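Local coordinates for DNA repair protein XRCC1 (Mus musculus, PDB 3PC6) that acts as a scaffold in DNA single-strand break repair, assembling repair protein complexes and binding poly-ADP-ribose chains, here represented by its second BRCT domain, at residues B[48-53]-B[72-77]. Sequence-based numbering, arbitrary orientation.
Sequences FVITAQ and VRPRWI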
ATOM      1  N   PHE B  48      -0.753 -15.907  -2.952  1.00 15.96           N
ATOM      2  CA  PHE B  48      -2.007 -15.600  -3.637  1.00 14.57           C
ATOM      3  C   PHE B  48      -1.776 -14.730  -4.865  1.00 15.52           C
ATOM      4  O   PHE B  48      -1.213 -13.647  -4.769  1.00 16.43           O
ATOM      5  CB  PHE B  48      -2.990 -14.892  -2.695  1.00 14.01           C
ATOM      6  CG  PHE B  48      -3.288 -15.683  -1.466  1.00 15.28           C
ATOM      7  CD1 PHE B  48      -2.579 -15.463  -0.299  1.00 18.57           C
ATOM      8  CD2 PHE B  48      -4.231 -16.708  -1.501  1.00 15.28           C
ATOM      9  CE1 PHE B  48      -2.825 -16.229   0.837  1.00 24.71           C
ATOM     10  CE2 PHE B  48      -4.489 -17.480  -0.363  1.00 27.86           C
ATOM     11  CZ  PHE B  48      -3.779 -17.243   0.804  1.00 23.72           C
ATOM     12  N   VAL B  49      -2.213 -15.232  -6.009  1.00 12.60           N
ATOM     13  CA  VAL B  49      -2.207 -14.484  -7.266  1.00 10.37           C
ATOM     14  C   VAL B  49      -3.627 -13.975  -7.506  1.00 12.52           C
ATOM     15  O   VAL B  49      -4.562 -14.772  -7.672  1.00 13.76           O
ATOM     16  CB  VAL B  49      -1.765 -15.398  -8.420  1.00 13.83           C
ATOM     17  CG1 VAL B  49      -1.862 -14.678  -9.764  1.00 14.90           C
ATOM     18  CG2 VAL B  49      -0.344 -15.905  -8.163  1.00 19.11           C
ATOM     19  N   ILE B  50      -3.796 -12.657  -7.473  1.00 11.19           N
ATOM     20  CA  ILE B  50      -5.106 -12.041  -7.663  1.00 12.86           C
ATOM     21  C   ILE B  50      -5.253 -11.629  -9.115  1.00 15.74           C
ATOM     22  O   ILE B  50      -4.408 -10.910  -9.642  1.00 12.16           O
ATOM     23  CB  ILE B  50      -5.288 -10.796  -6.781  1.00 14.77           C
ATOM     24  CG1 ILE B  50      -4.933 -11.103  -5.322  1.00 18.04           C
ATOM     25  CG2 ILE B  50      -6.699 -10.237  -6.934  1.00 11.33           C
ATOM     26  CD1 ILE B  50      -5.751 -12.230  -4.666  1.00 13.42           C
ATOM     27  N   THR B  51      -6.311 -12.102  -9.767  1.00 13.53           N
ATOM     28  CA  THR B  51      -6.499 -11.847 -11.192  1.00 13.90           C
ATOM     29  C   THR B  51      -7.968 -11.654 -11.575  1.00 14.15           C
ATOM     30  O   THR B  51      -8.833 -12.399 -11.123  1.00 15.67           O
ATOM     31  CB  THR B  51      -5.904 -12.981 -12.054  1.00 12.91           C
ATOM     32  OG1 THR B  51      -6.273 -12.789 -13.426  1.00 17.13           O
ATOM     33  CG2 THR B  51      -6.398 -14.351 -11.586  1.00 14.64           C
ATOM     34  N   ALA B  52      -8.235 -10.657 -12.414  1.00 13.41           N
ATOM     35  CA  ALA B  52      -9.577 -10.457 -12.966  1.00 15.40           C
ATOM     36  C   ALA B  52      -9.700 -11.051 -14.388  1.00 24.15           C
ATOM     37  O   ALA B  52     -10.761 -10.977 -15.014  1.00 21.69           O
ATOM     38  CB  ALA B  52      -9.915  -8.957 -12.984  1.00 14.83           C
ATOM     39  N   GLN B  53      -8.611 -11.644 -14.872  0.60 20.58           N
ATOM     40  CA  GLN B  53      -8.502 -12.104 -16.258  0.60 23.13           C
ATOM     41  C   GLN B  53      -8.806 -13.597 -16.411  0.60 26.72           C
ATOM     42  O   GLN B  53      -8.970 -14.306 -15.423  0.60 20.09           O
ATOM     43  CB  GLN B  53      -7.082 -11.832 -16.773  0.60 23.71           C
ATOM     44  CG  GLN B  53      -6.566 -10.419 -16.494  0.60 24.32           C
ATOM     45  CD  GLN B  53      -7.181  -9.368 -17.402  0.60 27.70           C
ATOM     46  OE1 GLN B  53      -7.582  -8.293 -16.948  0.60 35.00           O
ATOM     47  NE2 GLN B  53      -7.253  -9.670 -18.693  0.60 29.96           N
ATOM     48  N   VAL B  72      -6.929 -16.363  -7.292  1.00 12.07           N
ATOM     49  CA  VAL B  72      -8.172 -15.865  -6.701  1.00 13.61           C
ATOM     50  C   VAL B  72      -8.678 -14.593  -7.375  1.00 14.72           C
ATOM     51  O   VAL B  72      -7.880 -13.772  -7.824  1.00 12.44           O
ATOM     52  CB  VAL B  72      -7.965 -15.525  -5.218  1.00 14.89           C
ATOM     53  CG1 VAL B  72      -9.312 -15.407  -4.499  1.00 12.01           C
ATOM     54  CG2 VAL B  72      -7.071 -16.548  -4.555  1.00 16.15           C
ATOM     55  N   ARG B  73     -10.003 -14.435  -7.419  1.00  9.36           N
ATOM     56  CA  ARG B  73     -10.650 -13.218  -7.930  1.00 15.13           C
ATOM     57  C   ARG B  73     -10.548 -12.045  -6.945  1.00 14.92           C
ATOM     58  O   ARG B  73     -10.568 -12.239  -5.739  1.00 12.19           O
ATOM     59  CB  ARG B  73     -12.131 -13.493  -8.233  1.00 15.62           C
ATOM     60  CG  ARG B  73     -12.363 -14.500  -9.392  1.00 12.78           C
ATOM     61  CD  ARG B  73     -11.672 -14.002 -10.647  1.00 15.63           C
ATOM     62  NE  ARG B  73     -11.961 -14.817 -11.824  1.00 20.86           N
ATOM     63  CZ  ARG B  73     -11.234 -14.795 -12.934  1.00 21.40           C
ATOM     64  NH1 ARG B  73     -10.169 -14.006 -13.007  1.00 17.96           N
ATOM     65  NH2 ARG B  73     -11.560 -15.572 -13.966  1.00 27.26           N
ATOM     66  N   PRO B  74     -10.463 -10.810  -7.466  1.00 11.19           N
ATOM     67  CA  PRO B  74     -10.373  -9.661  -6.548  1.00 13.45           C
ATOM     68  C   PRO B  74     -11.579  -9.531  -5.602  1.00 20.81           C
ATOM     69  O   PRO B  74     -11.440  -8.947  -4.525  1.00 17.30           O
ATOM     70  CB  PRO B  74     -10.250  -8.451  -7.482  1.00 21.68           C
ATOM     71  CG  PRO B  74     -10.574  -8.944  -8.865  1.00 19.85           C
ATOM     72  CD  PRO B  74     -10.313 -10.428  -8.880  1.00 13.93           C
ATOM     73  N   ARG B  75     -12.736 -10.074  -5.976  1.00 17.13           N
ATOM     74  CA  ARG B  75     -13.894 -10.061  -5.077  1.00 18.93           C
ATOM     75  C   ARG B  75     -13.568 -10.643  -3.691  1.00 19.62           C
ATOM     76  O   ARG B  75     -14.178 -10.261  -2.694  1.00 20.17           O
ATOM     77  CB  ARG B  75     -15.097 -10.790  -5.697  1.00 20.17           C
ATOM     78  CG  ARG B  75     -16.325 -10.869  -4.781  1.00 23.09           C
ATOM     79  CD  ARG B  75     -16.895  -9.478  -4.452  1.00 25.40           C
ATOM     80  NE  ARG B  75     -17.512  -8.844  -5.616  1.00 44.03           N
ATOM     81  CZ  ARG B  75     -17.970  -7.593  -5.643  1.00 51.14           C
ATOM     82  NH1 ARG B  75     -17.875  -6.821  -4.568  1.00 47.31           N
ATOM     83  NH2 ARG B  75     -18.520  -7.110  -6.750  1.00 53.10           N
ATOM     84  N   TRP B  76     -12.620 -11.574  -3.620  1.00 16.27           N
ATOM     85  CA  TRP B  76     -12.218 -12.139  -2.329  1.00 14.59           C
ATOM     86  C   TRP B  76     -11.748 -11.041  -1.364  1.00 21.21           C
ATOM     87  O   TRP B  76     -12.161 -10.995  -0.206  1.00 18.12           O
ATOM     88  CB  TRP B  76     -11.084 -13.135  -2.529  1.00 16.05           C
ATOM     89  CG  TRP B  76     -10.468 -13.681  -1.275  1.00 14.78           C
ATOM     90  CD1 TRP B  76     -11.120 -14.165  -0.178  1.00 15.96           C
ATOM     91  CD2 TRP B  76      -9.068 -13.860  -1.018  1.00 15.71           C
ATOM     92  NE1 TRP B  76     -10.211 -14.616   0.752  1.00 16.23           N
ATOM     93  CE2 TRP B  76      -8.946 -14.440   0.261  1.00 15.11           C
ATOM     94  CE3 TRP B  76      -7.904 -13.577  -1.745  1.00 16.06           C
ATOM     95  CZ2 TRP B  76      -7.713 -14.746   0.828  1.00 17.77           C
ATOM     96  CZ3 TRP B  76      -6.678 -13.891  -1.182  1.00 20.81           C
ATOM     97  CH2 TRP B  76      -6.593 -14.467   0.092  1.00 19.17           C
ATOM     98  N   ILE B  77     -10.880 -10.163  -1.847  0.50 18.42           N
ATOM     99  CA  ILE B  77     -10.354  -9.085  -1.015  0.50 16.98           C
ATOM    100  C   ILE B  77     -11.433  -8.055  -0.677  0.50 19.22           C
ATOM    101  O   ILE B  77     -11.474  -7.542   0.440  0.50 21.53           O
ATOM    102  CB  ILE B  77      -9.144  -8.419  -1.681  0.50 17.75           C
ATOM    103  CG1 ILE B  77      -7.990  -9.421  -1.768  0.50 18.14           C
ATOM    104  CG2 ILE B  77      -8.730  -7.151  -0.924  0.50 17.61           C
ATOM    105  CD1 ILE B  77      -6.933  -9.046  -2.771  0.50 14.39           C
TER
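In the parallel sheet of this BRCT domain, inner strand 48-51 pairs with edge strand 70-72 just before the chain turns into helix 75-83. Val72 N donates to Val49 O (2.9 Å) and Thr51 N to Val72 O (3.0 Å), so Ile50 and Val72 sit side by side in register, and Ile50 CA adds a C-H···O contact to Val72 O. Just after Val72, the side chain of Arg73 takes over. Bent at chi2 (-57°), it swings back so that NH1 reaches both Thr51 O (2.8 Å) and Gln53 O (2.7 Å). Both carbonyls meet the guanidinium edge close to its plane, but NH1 stands above the carbonyl plane of Thr51; NH2 adds a weak bond to Gln53 O. Thr51 OG1 accepts from Gln53 N, an ST turn within the segment whose carbonyls Arg73 grips. On the face that carries Ile50 and Val72, Ile50 sets CG2 against Pro74 CA, lays CG1 beside Ile77 CD1 (3.8 Å) and brings CD1 to the edge of the indole at Trp76 CE3. The benzo end of Trp76 also lies over one face of Phe48, CH2 3.6 Å from CD2, the ring planes inclined at 47°. Trp76, a buried residue, hydrogen-bonds through NE1 to Leu87 O, and Leu27 of helix 23-33 touches Pro74 and Ile77. This tryptophan, carried by the last helix and packed against the central sheet, is a hallmark of the BRCT fold.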